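PDB 4XAB: EvdO2 from Micromonospora carbonacea, which probably acts as a metal- and 2-oxoglutarate-dependent oxygenase carrying out an oxidative cyclization in orthosomycin antibiotic biosynthesis, with nickel bound at its metal site in this crystal. Local coordinates for residues S33-A36 / W37-A41; H90-R93 / C94-I97. All blocks are in the same frame, centred on the assembly; numbering follows the deposited sequence.

Contact 1: S33-A36 / W37-A41; sequences SEVA and WLRQA
The guanidinium of Arg39 meets Val35 one turn back along the helix, and the approach is slanted: methyl CG1 comes neither squarely over the flat group nor at its rim. Its nearest atom there is Arg39 NE, 3.4 Å from Val35 CG1, while CZ follows at 3.9 Å. The valine can reach this far because CG1 stands anti to its own backbone N (chi1 167°), on the side where the arginine passes. Arg39 starts beside its backbone N and then runs fully extended from CG to NE, its CG lying 3.2 Å from the carbonyl oxygen Val35 O. At the far end NH2 is hydrogen-bonded to the carbonyl oxygen of Leu150, and Pro203 touches the same side chain. With an alanine here, the Leu150 carbonyl would probably lose this donor and one methyl of Val35 its cover. The indole of Trp37 lies against Leu85 rather than on the preceding turn, which its CB touches, 3.7 Å from Glu34 O. Leu38 fits more closely, with CG 3.4 Å from Glu34 O, and continues on to Leu85 and Leu150. Gln40 likewise lays its CG 3.4 Å from the carbonyl oxygen Ala36 O. Beneath these side chains the backbone bonds repeat regularly, from Trp37 N to Ser33 O through Gln40 N to Ala36 O; the shortest, Arg39 N to Val35 O, measures 2.8 Å with an N-H...O angle of 153°. Buried Val35 and Leu38 on one side, with Ala36, Trp37 and Gln40 exposed, make this a typical amphipathic alpha-helix with i to i+4 pairing, packed against loops of the double-stranded beta-helix fold of the phytanoyl-CoA dioxygenase family.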
ATOM      1  N   SER A  33       8.324 -17.544  -8.938  1.00 28.94           N
ATOM      2  CA  SER A  33       8.226 -17.300 -10.373  1.00 34.59           C
ATOM      3  C   SER A  33       7.311 -16.111 -10.669  1.00 33.15           C
ATOM      4  O   SER A  33       7.559 -15.354 -11.606  1.00 30.14           O
ATOM      5  CB  SER A  33       7.739 -18.555 -11.110  1.00 42.20           C
ATOM      6  OG  SER A  33       6.378 -18.824 -10.832  1.00 50.07           O
ATOM      7  N   GLU A  34       6.256 -15.944  -9.872  1.00 30.89           N
ATOM      8  CA  GLU A  34       5.380 -14.790 -10.013  1.00 22.95           C
ATOM      9  C   GLU A  34       6.121 -13.501  -9.652  1.00 27.07           C
ATOM     10  O   GLU A  34       5.964 -12.487 -10.322  1.00 28.14           O
ATOM     11  CB  GLU A  34       4.122 -14.948  -9.148  1.00 20.88           C
ATOM     12  CG  GLU A  34       3.135 -15.975  -9.694  1.00 25.74           C
ATOM     13  CD  GLU A  34       2.011 -16.313  -8.721  1.00 28.51           C
ATOM     14  OE1 GLU A  34       2.164 -16.067  -7.506  1.00 25.41           O
ATOM     15  OE2 GLU A  34       0.970 -16.831  -9.176  1.00 27.58           O
ATOM     16  N   VAL A  35       6.934 -13.550  -8.602  1.00 22.02           N
ATOM     17  CA  VAL A  35       7.787 -12.421  -8.242  1.00 24.40           C
ATOM     18  C   VAL A  35       8.782 -12.092  -9.360  1.00 26.74           C
ATOM     19  O   VAL A  35       9.003 -10.927  -9.681  1.00 23.22           O
ATOM     20  CB  VAL A  35       8.562 -12.705  -6.934  1.00 22.66           C
ATOM     21  CG1 VAL A  35       9.682 -11.683  -6.717  1.00 24.90           C
ATOM     22  CG2 VAL A  35       7.603 -12.717  -5.759  1.00 20.18           C
ATOM     23  N   ALA A  36       9.367 -13.122  -9.965  1.00 27.51           N
ATOM     24  CA  ALA A  36      10.333 -12.913 -11.040  1.00 30.85           C
ATOM     25  C   ALA A  36       9.687 -12.175 -12.208  1.00 29.20           C
ATOM     26  O   ALA A  36      10.287 -11.273 -12.792  1.00 29.63           O
ATOM     27  CB  ALA A  36      10.919 -14.238 -11.502  1.00 28.50           C
ATOM     28  N   TRP A  37       8.455 -12.547 -12.531  1.00 28.92           N
ATOM     29  CA  TRP A  37       7.730 -11.897 -13.616  1.00 35.78           C
ATOM     30  C   TRP A  37       7.341 -10.466 -13.247  1.00 33.12           C
ATOM     31  O   TRP A  37       7.421  -9.555 -14.075  1.00 36.95           O
ATOM     32  CB  TRP A  37       6.484 -12.698 -13.992  1.00 38.34           C
ATOM     33  CG  TRP A  37       5.750 -12.089 -15.136  1.00 45.84           C
ATOM     34  CD1 TRP A  37       5.991 -12.288 -16.462  1.00 47.07           C
ATOM     35  CD2 TRP A  37       4.661 -11.161 -15.059  1.00 46.98           C
ATOM     36  NE1 TRP A  37       5.115 -11.547 -17.217  1.00 48.73           N
ATOM     37  CE2 TRP A  37       4.289 -10.847 -16.380  1.00 49.82           C
ATOM     38  CE3 TRP A  37       3.964 -10.569 -14.002  1.00 51.39           C
ATOM     39  CZ2 TRP A  37       3.251  -9.968 -16.672  1.00 53.25           C
ATOM     40  CZ3 TRP A  37       2.934  -9.698 -14.295  1.00 51.71           C
ATOM     41  CH2 TRP A  37       2.587  -9.404 -15.618  1.00 53.05           C
ATOM     42  N   LEU A  38       6.930 -10.264 -12.002  1.00 25.23           N
ATOM     43  CA  LEU A  38       6.568  -8.921 -11.547  1.00 24.03           C
ATOM     44  C   LEU A  38       7.786  -8.006 -11.601  1.00 25.80           C
ATOM     45  O   LEU A  38       7.677  -6.830 -11.965  1.00 31.22           O
ATOM     46  CB  LEU A  38       5.988  -8.970 -10.136  1.00 21.50           C
ATOM     47  CG  LEU A  38       4.533  -9.428 -10.025  1.00 22.31           C
ATOM     48  CD1 LEU A  38       4.172  -9.649  -8.571  1.00 25.55           C
ATOM     49  CD2 LEU A  38       3.587  -8.409 -10.669  1.00 32.91           C
ATOM     50  N   ARG A  39       8.950  -8.561 -11.265  1.00 25.97           N
ATOM     51  CA  ARG A  39      10.197  -7.804 -11.297  1.00 25.89           C
ATOM     52  C   ARG A  39      10.545  -7.338 -12.705  1.00 33.73           C
ATOM     53  O   ARG A  39      10.957  -6.193 -12.900  1.00 33.80           O
ATOM     54  CB  ARG A  39      11.345  -8.636 -10.736  1.00 28.35           C
ATOM     55  CG  ARG A  39      11.326  -8.759  -9.231  1.00 25.61           C
ATOM     56  CD  ARG A  39      12.469  -9.610  -8.763  1.00 27.29           C
ATOM     57  NE  ARG A  39      12.476  -9.765  -7.313  1.00 26.99           N
ATOM     58  CZ  ARG A  39      13.391 -10.465  -6.656  1.00 30.95           C
ATOM     59  NH1 ARG A  39      14.370 -11.063  -7.329  1.00 35.34           N
ATOM     60  NH2 ARG A  39      13.336 -10.558  -5.336  1.00 28.65           N
ATOM     61  N   GLN A  40      10.385  -8.234 -13.677  1.00 29.72           N
ATOM     62  CA  GLN A  40      10.628  -7.901 -15.075  1.00 30.61           C
ATOM     63  C   GLN A  40       9.670  -6.823 -15.557  1.00 38.35           C
ATOM     64  O   GLN A  40      10.062  -5.919 -16.298  1.00 38.63           O
ATOM     65  CB  GLN A  40      10.501  -9.145 -15.953  1.00 39.21           C
ATOM     66  CG  GLN A  40      11.616 -10.153 -15.751  1.00 46.52           C
ATOM     67  CD  GLN A  40      11.410 -11.409 -16.574  1.00 56.16           C
ATOM     68  OE1 GLN A  40      10.311 -11.967 -16.614  1.00 60.65           O
ATOM     69  NE2 GLN A  40      12.463 -11.853 -17.247  1.00 57.82           N
ATOM     70  N   ALA A  41       8.416  -6.917 -15.129  1.00 32.96           N
ATOM     71  CA  ALA A  41       7.423  -5.899 -15.455  1.00 37.02           C
ATOM     72  C   ALA A  41       7.789  -4.532 -14.872  1.00 37.22           C
ATOM     73  O   ALA A  41       7.618  -3.502 -15.529  1.00 39.42           O
ATOM     74  CB  ALA A  41       6.050  -6.328 -14.968  1.00 28.95           C
TER

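Contact 2: H90-R93 / C94-I97; sequences HFAR and CRSI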
ATOM      1  N   HIS A  90      -2.184 -14.478  -9.130  1.00 22.23           N
ATOM      2  CA  HIS A  90      -1.884 -13.694  -7.930  1.00 21.43           C
ATOM      3  C   HIS A  90      -3.036 -12.735  -7.645  1.00 18.77           C
ATOM      4  O   HIS A  90      -3.450 -12.574  -6.500  1.00 19.75           O
ATOM      5  CB  HIS A  90      -0.567 -12.917  -8.071  1.00 23.74           C
ATOM      6  CG  HIS A  90      -0.349 -11.891  -6.990  1.00 20.83           C
ATOM      7  ND1 HIS A  90      -0.693 -10.566  -7.146  1.00 21.06           N
ATOM      8  CD2 HIS A  90       0.155 -12.004  -5.735  1.00 19.83           C
ATOM      9  CE1 HIS A  90      -0.397  -9.901  -6.041  1.00 21.47           C
ATOM     10  NE2 HIS A  90       0.116 -10.750  -5.170  1.00 20.56           N
ATOM     11  N   PHE A  91      -3.570 -12.107  -8.684  1.00 21.06           N
ATOM     12  CA  PHE A  91      -4.718 -11.236  -8.470  1.00 22.62           C
ATOM     13  C   PHE A  91      -5.889 -12.028  -7.895  1.00 21.49           C
ATOM     14  O   PHE A  91      -6.516 -11.612  -6.917  1.00 20.91           O
ATOM     15  CB  PHE A  91      -5.160 -10.547  -9.761  1.00 22.55           C
ATOM     16  CG  PHE A  91      -6.482  -9.836  -9.630  1.00 19.78           C
ATOM     17  CD1 PHE A  91      -6.542  -8.551  -9.117  1.00 26.26           C
ATOM     18  CD2 PHE A  91      -7.672 -10.467 -10.001  1.00 23.91           C
ATOM     19  CE1 PHE A  91      -7.756  -7.900  -8.985  1.00 30.19           C
ATOM     20  CE2 PHE A  91      -8.880  -9.820  -9.859  1.00 28.50           C
ATOM     21  CZ  PHE A  91      -8.921  -8.539  -9.360  1.00 27.85           C
ATOM     22  N   ALA A  92      -6.179 -13.169  -8.511  1.00 22.33           N
ATOM     23  CA  ALA A  92      -7.325 -13.975  -8.120  1.00 22.13           C
ATOM     24  C   ALA A  92      -7.179 -14.436  -6.680  1.00 23.53           C
ATOM     25  O   ALA A  92      -8.152 -14.475  -5.923  1.00 22.01           O
ATOM     26  CB  ALA A  92      -7.477 -15.171  -9.052  1.00 24.37           C
ATOM     27  N   ARG A  93      -5.945 -14.790  -6.321  1.00 18.86           N
ATOM     28  CA  ARG A  93      -5.598 -15.261  -4.996  1.00 19.53           C
ATOM     29  C   ARG A  93      -5.832 -14.142  -3.985  1.00 16.66           C
ATOM     30  O   ARG A  93      -6.400 -14.356  -2.911  1.00 19.38           O
ATOM     31  CB  ARG A  93      -4.126 -15.721  -4.987  1.00 26.95           C
ATOM     32  CG  ARG A  93      -3.647 -16.479  -3.776  1.00 29.67           C
ATOM     33  CD  ARG A  93      -2.176 -16.921  -3.969  1.00 25.85           C
ATOM     34  NE  ARG A  93      -1.977 -17.625  -5.244  1.00 20.67           N
ATOM     35  CZ  ARG A  93      -1.097 -17.266  -6.181  1.00 24.30           C
ATOM     36  NH1 ARG A  93      -0.307 -16.211  -5.997  1.00 22.65           N
ATOM     37  NH2 ARG A  93      -1.004 -17.965  -7.311  1.00 24.40           N
ATOM     38  N   CYS A  94      -5.398 -12.944  -4.344  1.00 16.33           N
ATOM     39  CA  CYS A  94      -5.577 -11.789  -3.472  1.00 14.22           C
ATOM     40  C   CYS A  94      -7.057 -11.407  -3.323  1.00 14.25           C
ATOM     41  O   CYS A  94      -7.488 -11.013  -2.235  1.00 16.19           O
ATOM     42  CB  CYS A  94      -4.772 -10.602  -4.001  1.00 19.56           C
ATOM     43  SG  CYS A  94      -2.985 -10.781  -3.738  1.00 19.30           S
ATOM     44  N   ARG A  95      -7.832 -11.526  -4.405  1.00 14.90           N
ATOM     45  CA  ARG A  95      -9.263 -11.199  -4.336  1.00 16.51           C
ATOM     46  C   ARG A  95      -9.960 -12.166  -3.376  1.00 18.18           C
ATOM     47  O   ARG A  95     -10.838 -11.780  -2.594  1.00 18.83           O
ATOM     48  CB  ARG A  95      -9.905 -11.242  -5.732  1.00 17.48           C
ATOM     49  CG  ARG A  95     -11.358 -10.753  -5.790  1.00 21.43           C
ATOM     50  CD  ARG A  95     -11.909 -10.825  -7.221  1.00 24.00           C
ATOM     51  NE  ARG A  95     -11.750 -12.172  -7.763  1.00 33.64           N
ATOM     52  CZ  ARG A  95     -11.784 -12.487  -9.056  1.00 35.24           C
ATOM     53  NH1 ARG A  95     -11.978 -11.549  -9.970  1.00 35.20           N
ATOM     54  NH2 ARG A  95     -11.613 -13.751  -9.429  1.00 43.53           N
ATOM     55  N   SER A  96      -9.554 -13.431  -3.427  1.00 19.83           N
ATOM     56  CA  SER A  96     -10.105 -14.441  -2.527  1.00 19.56           C
ATOM     57  C   SER A  96      -9.741 -14.151  -1.080  1.00 22.51           C
ATOM     58  O   SER A  96     -10.555 -14.335  -0.183  1.00 18.98           O
ATOM     59  CB  SER A  96      -9.616 -15.835  -2.919  1.00 25.60           C
ATOM     60  OG  SER A  96     -10.046 -16.133  -4.235  1.00 38.14           O
ATOM     61  N   ILE A  97      -8.513 -13.693  -0.855  1.00 16.12           N
ATOM     62  CA  ILE A  97      -8.083 -13.324   0.485  1.00 15.76           C
ATOM     63  C   ILE A  97      -8.915 -12.141   0.987  1.00 14.94           C
ATOM     64  O   ILE A  97      -9.382 -12.136   2.119  1.00 18.28           O
ATOM     65  CB  ILE A  97      -6.572 -12.966   0.519  1.00 17.27           C
ATOM     66  CG1 ILE A  97      -5.732 -14.233   0.306  1.00 23.24           C
ATOM     67  CG2 ILE A  97      -6.215 -12.315   1.838  1.00 20.55           C
ATOM     68  CD1 ILE A  97      -4.236 -13.971   0.153  1.00 23.51           C
TER
HETATM   69  O   HOH W   1     -10.560 -15.165  -6.846  1.00 35.86           O
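Arg95 and Ala92 are joined through a water that gives a hydrogen bond to Ala92 O (2.7 Å) and accepts one from Arg95 NH2, lying in the guanidinium plane at its edge. The carbonyl oxygen Ala92 O also receives the backbone N-H of Ser96, so two bonds grip it. Arg95 N to Phe91 O is the shortest backbone bond here, at 2.8 Å, and the donor sits nearly in line with the carbonyl. Further out, Arg95 NE forms a salt bridge with Glu106, whose other carboxylate oxygen is hydrogen-bonded to Ser96 OG.

Arg95 also meets Phe91. The bend at chi3 (54°) turns the guanidinium back across the phenyl rim, and CE2 of Phe91 lies over its face, 3.5 Å from Arg95 NH1. Ring and guanidinium are 78° apart, and NH1 comes to the ring's edge near its plane, so this is not a cation-pi stack; Phe111 makes an edge-to-face pair with the same phenyl. On the side of the helix facing strand 226-234, Cys94 SG sits over one face of the imidazole of His90, shifted toward the rim, 3.4 Å from NE2. That nitrogen is hydrogen-bonded to Thr148, which probably helps fix the rotation of the ring under the sulfur. Ile97 adds its CG1, 3.3 Å from Arg93 O.

Chemically, the helix divides its work: a buried sulfur-aromatic pair facing the sheet, and a shared carboxylate with a bridging water that probably keep the Arg95 charge balanced and its guanidinium in place.

How the contacts relate
Contact 1 comes first along the chain, in helix 32-45, and contact 2 follows in helix 89-102; their centres lie about 16 Å apart. Both belong to the same phytanoyl-CoA dioxygenase-like domain. Contact 2 packs against strand 226-234 of the antiparallel beta-sheet, whereas contact 1 rests on loops around it. The helices meet directly through a salt bridge, Glu34 OE1 to Arg93 NH1 at 2.9 Å. Each partner is held a second time, Glu34 by the backbone N of Ser31 and Arg93 by the carbonyl of Val29, which ties in the loop leading to helix 32-45. Neither contact includes the nickel ligands His129, Asp131 and His215; together they belong to the helical packing around the metal-bearing barrel.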